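Local coordinates for protein HTP-2 (Caenorhabditis elegans, PDB 4TZM), which binds a closure motif of its partner HTP-3 through a HORMA domain and probably helps assemble the meiotic chromosome axis, at residues Q179-T183 with K184-P188; D98-D102 with G103-E107; A52-Q56 with R57-E61. One frame throughout, in Å; residues are numbered along the deposited sequence.

Contact 1 of 3, residues Q179-T183 with K184-P188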
ATOM      1  N   GLN A 179       2.400  12.215  -3.207  1.00 48.90           N
ATOM      2  CA  GLN A 179       2.095  13.334  -4.092  1.00 51.95           C
ATOM      3  C   GLN A 179       3.292  14.260  -4.265  1.00 57.03           C
ATOM      4  O   GLN A 179       3.521  14.780  -5.351  1.00 62.99           O
ATOM      5  CB  GLN A 179       0.900  14.124  -3.565  1.00 55.06           C
ATOM      6  CG  GLN A 179      -0.396  13.334  -3.582  1.00 59.95           C
ATOM      7  CD  GLN A 179      -1.544  14.083  -2.947  1.00 63.53           C
ATOM      8  OE1 GLN A 179      -1.346  15.114  -2.303  1.00 62.87           O
ATOM      9  NE2 GLN A 179      -2.758  13.570  -3.125  1.00 63.34           N
ATOM     10  N   PHE A 180       4.062  14.458  -3.201  1.00 56.44           N
ATOM     11  CA  PHE A 180       5.236  15.319  -3.288  1.00 57.92           C
ATOM     12  C   PHE A 180       6.364  14.643  -4.070  1.00 58.94           C
ATOM     13  O   PHE A 180       6.994  15.268  -4.925  1.00 62.74           O
ATOM     14  CB  PHE A 180       5.723  15.720  -1.898  1.00 54.88           C
ATOM     15  CG  PHE A 180       7.060  16.399  -1.905  1.00 58.02           C
ATOM     16  CD1 PHE A 180       7.184  17.714  -2.320  1.00 57.99           C
ATOM     17  CD2 PHE A 180       8.196  15.717  -1.504  1.00 56.60           C
ATOM     18  CE1 PHE A 180       8.418  18.335  -2.334  1.00 57.41           C
ATOM     19  CE2 PHE A 180       9.432  16.334  -1.515  1.00 56.72           C
ATOM     20  CZ  PHE A 180       9.543  17.644  -1.932  1.00 57.53           C
ATOM     21  N   LEU A 181       6.612  13.369  -3.771  1.00 54.85           N
ATOM     22  CA  LEU A 181       7.636  12.580  -4.456  1.00 57.48           C
ATOM     23  C   LEU A 181       7.409  12.510  -5.967  1.00 62.53           C
ATOM     24  O   LEU A 181       8.323  12.751  -6.760  1.00 63.67           O
ATOM     25  CB  LEU A 181       7.681  11.159  -3.887  1.00 52.06           C
ATOM     26  CG  LEU A 181       8.555  10.117  -4.588  1.00 50.40           C
ATOM     27  CD1 LEU A 181      10.016  10.526  -4.535  1.00 52.78           C
ATOM     28  CD2 LEU A 181       8.357   8.741  -3.968  1.00 44.60           C
ATOM     29  N   CYS A 182       6.185  12.177  -6.362  1.00 61.90           N
ATOM     30  CA  CYS A 182       5.889  11.942  -7.772  1.00 66.11           C
ATOM     31  C   CYS A 182       5.837  13.230  -8.585  1.00 71.91           C
ATOM     32  O   CYS A 182       6.116  13.222  -9.783  1.00 78.28           O
ATOM     33  CB  CYS A 182       4.571  11.177  -7.912  1.00 57.92           C
ATOM     34  SG  CYS A 182       4.598   9.529  -7.183  1.00 63.86           S
ATOM     35  N   THR A 183       5.480  14.330  -7.929  1.00 69.75           N
ATOM     36  CA  THR A 183       5.322  15.619  -8.601  1.00 74.30           C
ATOM     37  C   THR A 183       6.594  16.472  -8.602  1.00 71.38           C
ATOM     38  O   THR A 183       6.991  16.992  -9.645  1.00 70.17           O
ATOM     39  CB  THR A 183       4.186  16.436  -7.953  1.00 79.91           C
ATOM     40  OG1 THR A 183       2.959  15.703  -8.050  1.00 83.32           O
ATOM     41  CG2 THR A 183       4.027  17.787  -8.635  1.00 82.64           C
ATOM     42  N   LYS A 184       7.234  16.606  -7.441  1.00 70.80           N
ATOM     43  CA  LYS A 184       8.345  17.550  -7.275  1.00 70.35           C
ATOM     44  C   LYS A 184       9.736  16.908  -7.222  1.00 67.33           C
ATOM     45  O   LYS A 184      10.737  17.612  -7.310  1.00 70.52           O
ATOM     46  CB  LYS A 184       8.137  18.381  -6.002  1.00 69.25           C
ATOM     47  CG  LYS A 184       6.793  19.082  -5.911  1.00 69.75           C
ATOM     48  CD  LYS A 184       6.707  20.258  -6.864  1.00 77.25           C
ATOM     49  CE  LYS A 184       5.421  21.042  -6.653  1.00 82.01           C
ATOM     50  NZ  LYS A 184       5.443  22.352  -7.365  1.00 87.29           N
ATOM     51  N   VAL A 185       9.806  15.588  -7.075  1.00 64.84           N
ATOM     52  CA  VAL A 185      11.101  14.921  -6.916  1.00 68.97           C
ATOM     53  C   VAL A 185      11.469  14.008  -8.084  1.00 72.51           C
ATOM     54  O   VAL A 185      12.539  14.149  -8.676  1.00 71.45           O
ATOM     55  CB  VAL A 185      11.152  14.083  -5.620  1.00 66.23           C
ATOM     56  CG1 VAL A 185      12.487  13.358  -5.512  1.00 67.06           C
ATOM     57  CG2 VAL A 185      10.922  14.969  -4.407  1.00 64.88           C
ATOM     58  N   LEU A 186      10.583  13.071  -8.408  1.00 75.50           N
ATOM     59  CA  LEU A 186      10.840  12.112  -9.478  1.00 73.39           C
ATOM     60  C   LEU A 186      10.782  12.755 -10.860  1.00 74.77           C
ATOM     61  O   LEU A 186       9.970  13.648 -11.111  1.00 73.89           O
ATOM     62  CB  LEU A 186       9.843  10.953  -9.412  1.00 68.33           C
ATOM     63  CG  LEU A 186       9.962  10.004  -8.220  1.00 66.28           C
ATOM     64  CD1 LEU A 186       8.950   8.870  -8.329  1.00 59.58           C
ATOM     65  CD2 LEU A 186      11.378   9.461  -8.116  1.00 68.38           C
ATOM     66  N   GLU A 187      11.659  12.300 -11.750  1.00 76.99           N
ATOM     67  CA  GLU A 187      11.565  12.634 -13.164  1.00 83.43           C
ATOM     68  C   GLU A 187      10.349  11.927 -13.753  1.00 77.67           C
ATOM     69  O   GLU A 187       9.886  10.927 -13.197  1.00 74.47           O
ATOM     70  CB  GLU A 187      12.831  12.215 -13.916  1.00 92.90           C
ATOM     71  CG  GLU A 187      13.794  13.347 -14.244  1.00104.38           C
ATOM     72  CD  GLU A 187      14.827  12.934 -15.276  1.00115.04           C
ATOM     73  OE1 GLU A 187      14.825  11.750 -15.676  1.00117.81           O
ATOM     74  OE2 GLU A 187      15.635  13.790 -15.692  1.00118.92           O
ATOM     75  N   PRO A 188       9.815  12.445 -14.873  1.00 77.33           N
ATOM     76  CA  PRO A 188       8.724  11.741 -15.559  1.00 74.29           C
ATOM     77  C   PRO A 188       9.163  10.363 -16.046  1.00 77.30           C
ATOM     78  O   PRO A 188      10.339  10.184 -16.363  1.00 78.56           O
ATOM     79  CB  PRO A 188       8.402  12.653 -16.746  1.00 77.53           C
ATOM     80  CG  PRO A 188       8.909  14.024 -16.333  1.00 76.68           C
ATOM     81  CD  PRO A 188      10.120  13.750 -15.491  1.00 76.39           C
TER

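Contact 2 of 3, residues D98-D102 with G103-E107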
ATOM      1  N   ASP A  98      -6.954  -8.669   0.892  1.00 48.20           N
ATOM      2  CA  ASP A  98      -7.674  -9.716   1.617  1.00 47.81           C
ATOM      3  C   ASP A  98      -6.707 -10.739   2.196  1.00 47.07           C
ATOM      4  O   ASP A  98      -7.005 -11.393   3.194  1.00 47.91           O
ATOM      5  CB  ASP A  98      -8.696 -10.412   0.715  1.00 52.14           C
ATOM      6  CG  ASP A  98      -9.974  -9.607   0.547  1.00 59.19           C
ATOM      7  OD1 ASP A  98     -10.307  -8.815   1.453  1.00 61.06           O
ATOM      8  OD2 ASP A  98     -10.650  -9.768  -0.491  1.00 66.32           O
ATOM      9  N   ALA A  99      -5.543 -10.864   1.571  1.00 49.02           N
ATOM     10  CA  ALA A  99      -4.526 -11.799   2.031  1.00 49.92           C
ATOM     11  C   ALA A  99      -3.845 -11.352   3.332  1.00 52.74           C
ATOM     12  O   ALA A  99      -3.126 -12.138   3.947  1.00 52.05           O
ATOM     13  CB  ALA A  99      -3.487 -12.014   0.943  1.00 46.22           C
ATOM     14  N   THR A 100      -4.061 -10.110   3.762  1.00 53.29           N
ATOM     15  CA  THR A 100      -3.497  -9.685   5.046  1.00 54.54           C
ATOM     16  C   THR A 100      -4.352 -10.200   6.201  1.00 58.84           C
ATOM     17  O   THR A 100      -3.877 -10.293   7.332  1.00 58.09           O
ATOM     18  CB  THR A 100      -3.352  -8.142   5.175  1.00 41.01           C
ATOM     19  OG1 THR A 100      -4.642  -7.520   5.193  1.00 43.21           O
ATOM     20  CG2 THR A 100      -2.517  -7.570   4.042  1.00 37.44           C
ATOM     21  N   LYS A 101      -5.607 -10.539   5.919  1.00 64.55           N
ATOM     22  CA  LYS A 101      -6.474 -11.124   6.940  1.00 71.24           C
ATOM     23  C   LYS A 101      -5.987 -12.517   7.300  1.00 72.52           C
ATOM     24  O   LYS A 101      -5.892 -12.872   8.476  1.00 75.53           O
ATOM     25  CB  LYS A 101      -7.923 -11.178   6.467  1.00 75.78           C
ATOM     26  CG  LYS A 101      -8.515  -9.810   6.234  1.00 81.60           C
ATOM     27  CD  LYS A 101      -9.987  -9.874   5.930  1.00 89.60           C
ATOM     28  CE  LYS A 101     -10.577  -8.484   5.982  1.00 93.98           C
ATOM     29  NZ  LYS A 101     -11.942  -8.434   5.395  1.00 99.38           N
ATOM     30  N   ASP A 102      -5.675 -13.302   6.278  1.00 71.16           N
ATOM     31  CA  ASP A 102      -5.103 -14.625   6.481  1.00 74.48           C
ATOM     32  C   ASP A 102      -3.679 -14.513   7.021  1.00 67.79           C
ATOM     33  O   ASP A 102      -3.184 -15.424   7.680  1.00 72.08           O
ATOM     34  CB  ASP A 102      -5.111 -15.420   5.173  1.00 84.32           C
ATOM     35  CG  ASP A 102      -6.489 -15.497   4.534  1.00 89.85           C
ATOM     36  OD1 ASP A 102      -7.273 -14.535   4.673  1.00 90.55           O
ATOM     37  OD2 ASP A 102      -6.786 -16.521   3.882  1.00 92.64           O
ATOM     38  N   GLY A 103      -3.026 -13.390   6.734  1.00 56.75           N
ATOM     39  CA  GLY A 103      -1.652 -13.167   7.148  1.00 49.89           C
ATOM     40  C   GLY A 103      -0.640 -13.781   6.199  1.00 51.18           C
ATOM     41  O   GLY A 103       0.431 -14.215   6.624  1.00 52.37           O
ATOM     42  N   PHE A 104      -0.967 -13.798   4.910  1.00 52.29           N
ATOM     43  CA  PHE A 104      -0.168 -14.529   3.929  1.00 54.44           C
ATOM     44  C   PHE A 104       0.630 -13.623   2.995  1.00 52.27           C
ATOM     45  O   PHE A 104       1.486 -14.099   2.249  1.00 54.08           O
ATOM     46  CB  PHE A 104      -1.068 -15.445   3.095  1.00 58.20           C
ATOM     47  CG  PHE A 104      -1.692 -16.566   3.879  1.00 61.67           C
ATOM     48  CD1 PHE A 104      -1.167 -16.960   5.104  1.00 62.83           C
ATOM     49  CD2 PHE A 104      -2.799 -17.237   3.386  1.00 64.03           C
ATOM     50  CE1 PHE A 104      -1.742 -17.997   5.824  1.00 64.41           C
ATOM     51  CE2 PHE A 104      -3.380 -18.273   4.099  1.00 64.56           C
ATOM     52  CZ  PHE A 104      -2.851 -18.653   5.319  1.00 64.23           C
ATOM     53  N   LEU A 105       0.351 -12.324   3.036  1.00 48.45           N
ATOM     54  CA  LEU A 105       1.006 -11.378   2.135  1.00 47.38           C
ATOM     55  C   LEU A 105       2.236 -10.733   2.769  1.00 44.90           C
ATOM     56  O   LEU A 105       2.131 -10.065   3.797  1.00 44.65           O
ATOM     57  CB  LEU A 105       0.024 -10.290   1.697  1.00 46.72           C
ATOM     58  CG  LEU A 105       0.601  -9.302   0.685  1.00 46.43           C
ATOM     59  CD1 LEU A 105       0.847 -10.000  -0.644  1.00 49.94           C
ATOM     60  CD2 LEU A 105      -0.316  -8.101   0.513  1.00 45.11           C
ATOM     61  N   LYS A 106       3.397 -10.926   2.145  1.00 45.81           N
ATOM     62  CA  LYS A 106       4.652 -10.351   2.630  1.00 48.23           C
ATOM     63  C   LYS A 106       4.896  -8.953   2.052  1.00 51.01           C
ATOM     64  O   LYS A 106       5.190  -8.003   2.785  1.00 51.36           O
ATOM     65  CB  LYS A 106       5.826 -11.278   2.288  1.00 53.22           C
ATOM     66  CG  LYS A 106       7.209 -10.699   2.563  1.00 60.81           C
ATOM     67  CD  LYS A 106       7.483 -10.541   4.052  1.00 63.40           C
ATOM     68  CE  LYS A 106       8.910 -10.059   4.306  1.00 68.50           C
ATOM     69  NZ  LYS A 106       9.210  -8.764   3.626  1.00 69.55           N
ATOM     70  N   GLU A 107       4.758  -8.835   0.737  1.00 52.34           N
ATOM     71  CA  GLU A 107       4.999  -7.580   0.038  1.00 51.50           C
ATOM     72  C   GLU A 107       4.181  -7.496  -1.242  1.00 52.14           C
ATOM     73  O   GLU A 107       4.126  -8.458  -2.004  1.00 54.82           O
ATOM     74  CB  GLU A 107       6.483  -7.431  -0.305  1.00 55.05           C
ATOM     75  CG  GLU A 107       6.782  -6.256  -1.228  1.00 58.24           C
ATOM     76  CD  GLU A 107       8.242  -6.164  -1.634  1.00 63.14           C
ATOM     77  OE1 GLU A 107       9.076  -6.907  -1.075  1.00 65.65           O
ATOM     78  OE2 GLU A 107       8.557  -5.342  -2.519  1.00 63.93           O
TER

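Contact 3 of 3, residues A52-Q56 with R57-E61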
ATOM      1  N   ALA A  52      -3.027   6.479  -5.712  1.00 47.44           N
ATOM      2  CA  ALA A  52      -2.277   7.723  -5.746  1.00 44.46           C
ATOM      3  C   ALA A  52      -1.020   7.575  -6.597  1.00 46.08           C
ATOM      4  O   ALA A  52      -0.713   8.444  -7.406  1.00 52.65           O
ATOM      5  CB  ALA A  52      -1.919   8.166  -4.333  1.00 41.65           C
ATOM      6  N   VAL A  53      -0.304   6.467  -6.429  1.00 44.37           N
ATOM      7  CA  VAL A  53       0.919   6.244  -7.196  1.00 49.38           C
ATOM      8  C   VAL A  53       0.630   6.134  -8.690  1.00 55.74           C
ATOM      9  O   VAL A  53       1.295   6.781  -9.502  1.00 57.31           O
ATOM     10  CB  VAL A  53       1.658   4.975  -6.745  1.00 50.86           C
ATOM     11  CG1 VAL A  53       2.874   4.739  -7.630  1.00 52.74           C
ATOM     12  CG2 VAL A  53       2.071   5.091  -5.289  1.00 49.60           C
ATOM     13  N   LEU A  54      -0.362   5.319  -9.048  1.00 56.48           N
ATOM     14  CA  LEU A  54      -0.747   5.152 -10.447  1.00 56.86           C
ATOM     15  C   LEU A  54      -1.116   6.485 -11.096  1.00 54.48           C
ATOM     16  O   LEU A  54      -0.693   6.774 -12.214  1.00 49.80           O
ATOM     17  CB  LEU A  54      -1.916   4.170 -10.572  1.00 58.00           C
ATOM     18  CG  LEU A  54      -1.640   2.680 -10.347  1.00 57.93           C
ATOM     19  CD1 LEU A  54      -2.943   1.898 -10.338  1.00 60.00           C
ATOM     20  CD2 LEU A  54      -0.700   2.131 -11.407  1.00 58.51           C
ATOM     21  N   ARG A  55      -1.891   7.304 -10.392  1.00 57.24           N
ATOM     22  CA  ARG A  55      -2.325   8.583 -10.946  1.00 61.15           C
ATOM     23  C   ARG A  55      -1.180   9.595 -10.990  1.00 61.17           C
ATOM     24  O   ARG A  55      -0.890  10.166 -12.040  1.00 59.31           O
ATOM     25  CB  ARG A  55      -3.495   9.150 -10.139  1.00 62.68           C
ATOM     26  CG  ARG A  55      -3.876  10.577 -10.512  1.00 64.66           C
ATOM     27  CD  ARG A  55      -4.465  10.670 -11.913  1.00 72.90           C
ATOM     28  NE  ARG A  55      -4.052  11.907 -12.568  1.00 84.30           N
ATOM     29  CZ  ARG A  55      -3.228  11.961 -13.610  1.00 86.50           C
ATOM     30  NH1 ARG A  55      -2.746  10.842 -14.137  1.00 82.85           N
ATOM     31  NH2 ARG A  55      -2.895  13.133 -14.133  1.00 92.14           N
ATOM     32  N   GLN A  56      -0.529   9.799  -9.849  1.00 63.44           N
ATOM     33  CA  GLN A  56       0.502  10.829  -9.711  1.00 67.66           C
ATOM     34  C   GLN A  56       1.705  10.595 -10.630  1.00 67.06           C
ATOM     35  O   GLN A  56       2.338  11.546 -11.083  1.00 72.32           O
ATOM     36  CB  GLN A  56       0.961  10.915  -8.250  1.00 72.44           C
ATOM     37  CG  GLN A  56       0.991  12.328  -7.675  1.00 80.82           C
ATOM     38  CD  GLN A  56      -0.369  13.001  -7.679  1.00 85.03           C
ATOM     39  OE1 GLN A  56      -1.377  12.404  -7.296  1.00 86.56           O
ATOM     40  NE2 GLN A  56      -0.405  14.254  -8.117  1.00 87.35           N
ATOM     41  N   ARG A  57       2.013   9.332 -10.911  1.00 66.12           N
ATOM     42  CA  ARG A  57       3.099   9.004 -11.832  1.00 66.72           C
ATOM     43  C   ARG A  57       2.600   8.960 -13.273  1.00 69.23           C
ATOM     44  O   ARG A  57       3.358   8.640 -14.194  1.00 71.27           O
ATOM     45  CB  ARG A  57       3.751   7.669 -11.452  1.00 65.03           C
ATOM     46  CG  ARG A  57       4.667   7.758 -10.243  1.00 63.76           C
ATOM     47  CD  ARG A  57       5.767   8.785 -10.465  1.00 64.56           C
ATOM     48  NE  ARG A  57       6.896   8.248 -11.216  1.00 64.72           N
ATOM     49  CZ  ARG A  57       7.731   8.987 -11.940  1.00 67.82           C
ATOM     50  NH1 ARG A  57       7.555  10.299 -12.024  1.00 66.52           N
ATOM     51  NH2 ARG A  57       8.737   8.416 -12.589  1.00 72.18           N
ATOM     52  N   ASN A  58       1.322   9.283 -13.455  1.00 68.03           N
ATOM     53  CA  ASN A  58       0.707   9.367 -14.778  1.00 74.77           C
ATOM     54  C   ASN A  58       0.763   8.028 -15.520  1.00 70.89           C
ATOM     55  O   ASN A  58       0.865   7.982 -16.743  1.00 64.99           O
ATOM     56  CB  ASN A  58       1.369  10.480 -15.605  1.00 81.51           C
ATOM     57  CG  ASN A  58       0.520  10.915 -16.791  1.00 91.88           C
ATOM     58  OD1 ASN A  58       0.766  10.511 -17.929  1.00 94.10           O
ATOM     59  ND2 ASN A  58      -0.484  11.743 -16.527  1.00 97.05           N
ATOM     60  N   ILE A  59       0.696   6.940 -14.758  1.00 69.62           N
ATOM     61  CA  ILE A  59       0.679   5.601 -15.325  1.00 66.75           C
ATOM     62  C   ILE A  59      -0.697   5.333 -15.920  1.00 66.18           C
ATOM     63  O   ILE A  59      -0.826   4.695 -16.965  1.00 61.97           O
ATOM     64  CB  ILE A  59       1.030   4.543 -14.263  1.00 61.82           C
ATOM     65  CG1 ILE A  59       2.434   4.803 -13.712  1.00 64.18           C
ATOM     66  CG2 ILE A  59       0.938   3.139 -14.835  1.00 61.81           C
ATOM     67  CD1 ILE A  59       2.901   3.777 -12.689  1.00 62.59           C
ATOM     68  N   LEU A  60      -1.723   5.843 -15.247  1.00 68.18           N
ATOM     69  CA  LEU A  60      -3.085   5.825 -15.767  1.00 69.14           C
ATOM     70  C   LEU A  60      -3.652   7.240 -15.794  1.00 72.53           C
ATOM     71  O   LEU A  60      -3.463   8.004 -14.845  1.00 74.21           O
ATOM     72  CB  LEU A  60      -3.979   4.917 -14.924  1.00 65.10           C
ATOM     73  CG  LEU A  60      -3.709   3.415 -14.989  1.00 63.74           C
ATOM     74  CD1 LEU A  60      -4.639   2.679 -14.042  1.00 63.19           C
ATOM     75  CD2 LEU A  60      -3.866   2.902 -16.411  1.00 65.36           C
ATOM     76  N   GLU A  61      -4.343   7.583 -16.878  1.00 74.33           N
ATOM     77  CA  GLU A  61      -4.937   8.911 -17.038  1.00 80.43           C
ATOM     78  C   GLU A  61      -6.023   9.169 -15.999  1.00 78.15           C
ATOM     79  O   GLU A  61      -6.602   8.229 -15.451  1.00 75.13           O
ATOM     80  CB  GLU A  61      -5.524   9.080 -18.444  1.00 88.19           C
ATOM     81  CG  GLU A  61      -4.522   8.915 -19.577  1.00 97.06           C
ATOM     82  CD  GLU A  61      -4.322   7.464 -19.974  1.00104.13           C
ATOM     83  OE1 GLU A  61      -3.235   7.127 -20.486  1.00108.95           O
ATOM     84  OE2 GLU A  61      -5.259   6.662 -19.781  1.00104.60           O
TER

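Contact 1 of 3, residues Q179-T183 with K184-P188
L181 and L186 form the buried, firmly bonded part of this helix end. CD1 of L181 lies 3.7 Å from CG of L186, and the two side chains meet obliquely. L181 carries its CG anti to the backbone N (chi1 172°), which swings the branch along the helix to the turn that follows. The backbone is gripped at the same place: L181 O accepts L186 N at 2.8 Å, with an N-H...O angle of 169°, and also V185 N at 3.2 Å, the latter bond more bent, its donor well above the carbonyl plane. The i+5 bond from L186 matches the wider pi-type turn at 181-183.

F180, T183, K184 and V185 make the solvent side. The F180 ring still touches closely there, CE2 lying 3.5 Å from CG2 of V185 and CE1 3.7 Å from CB of K184, both oblique to the ring. The lysine chain bends at chi2 and leads its amine away. T183 OG1 turns back to Q179 O at 2.9 Å, in the carbonyl plane, sharing that acceptor with T183 N.

The buried side packs on strands 123-133 and 240-248, with F125 against L181, C182 and L186, while Q179, C182 and T183 touch Q56 of helix 35-56.

Contact 2 of 3, residues D98-D102 with G103-E107
A99 O is gripped by two backbone donors from beyond the helix end. F104 N reaches it at 2.9 Å with an N-H...O angle of 171°, a nearly straight bond. G103 N lies 3.1 Å from A99 O, but its angle of 126° makes that bond weak. The last turn, about 98-102, is itself weakly bonded and kinked near T100 and K101.

The i+5 bond of F104, together with the positive phi of G103, fits a Schellman motif with G103 as its C-prime residue. A side chain at this position would collide with D102 O, the carbonyl just before it, which accounts for the glycine. The turn ends helix 84-102 and sends the chain into strand 105-113 of the HORMA domain.

CB of D102 sits over one face of the F104 ring, 3.6 Å from its centroid and 21° off the ring normal, a CH-pi contact. The carboxylate of D102 stands steeply to the ring, with OD2 3.8 Å from CE2 of F104. F209 meets the same ring edge-to-face.

On the buried side, CB of A99 is 4.0 Å from CB of L105, and CG2 of T100 lies 4.2 Å from CD2 of L105. T100 OG1 bonds back to G97 O and also to S39 OG, while L105 packs on F129 and L199 of the adjoining strands.

Contact 3 of 3, residues A52-Q56 with R57-E61
The guanidinium of R55 is met at its edge, near its plane, by two groups of the following loop. L60 O takes a weak, bent hydrogen bond from R55 NH1 at 3.0 Å (128°), while ND2 of N58 lies 3.4 Å from the same NH1. Those two nitrogens are both donors, so they only pack; the amide and guanidinium planes are 65° apart. A chi1 of 171° lays the R55 chain beside its own carbonyl carbon, and bends at chi2 and chi3 then bring the guanidinium round to the loop. With an alanine here, L60 O would probably lose its weakly bonded side-chain donor and a gap would probably open beside N58.

Beneath this, a Schellman motif ends helix 35-56. N58 has positive phi, and two bonds run back into the last turn: I59 N to L54 O at 2.9 Å and N58 N to R55 O at 2.8 Å. L60 N adds a weak bond to L54 O at 3.3 Å. On the apolar side, CD2 of L54 approaches CG2 of I59 at 3.9 Å, and CD1 of L54 lies 4.1 Å from CD1 of L60, these two leucines side by side; L110 and F65 add to the packing.

R57 points elsewhere, bonding E187 O and forming a salt bridge with E123. I59 and L60 touch apolar side chains of the bound peptide, which suggests that the loop meets the closure motif mainly through apolar contacts, with E61 adding at most a weak, long-range attraction to a basic side chain of that peptide.

In the fold
From the N terminus, contact 3 comes first, where helix 35-56 turns into the loop before strand 65-69. Contact 2 follows at the join of helix 84-102 and strand 105-113, and contact 1 lies at the end of helix 164-185. Each closes only a local turn, and the three run in series without nesting or crossing. Contacts 1 and 3 lie on the same side of the chain's centre, their centres about 11 Å apart, and they touch: R57 CG packs on C182 SG, tying the ends of two helices together. Contact 2 lies on the opposite side, about 29 Å centre to centre from contact 1, and shares strand 105-113 with the surroundings of contact 3 through L110.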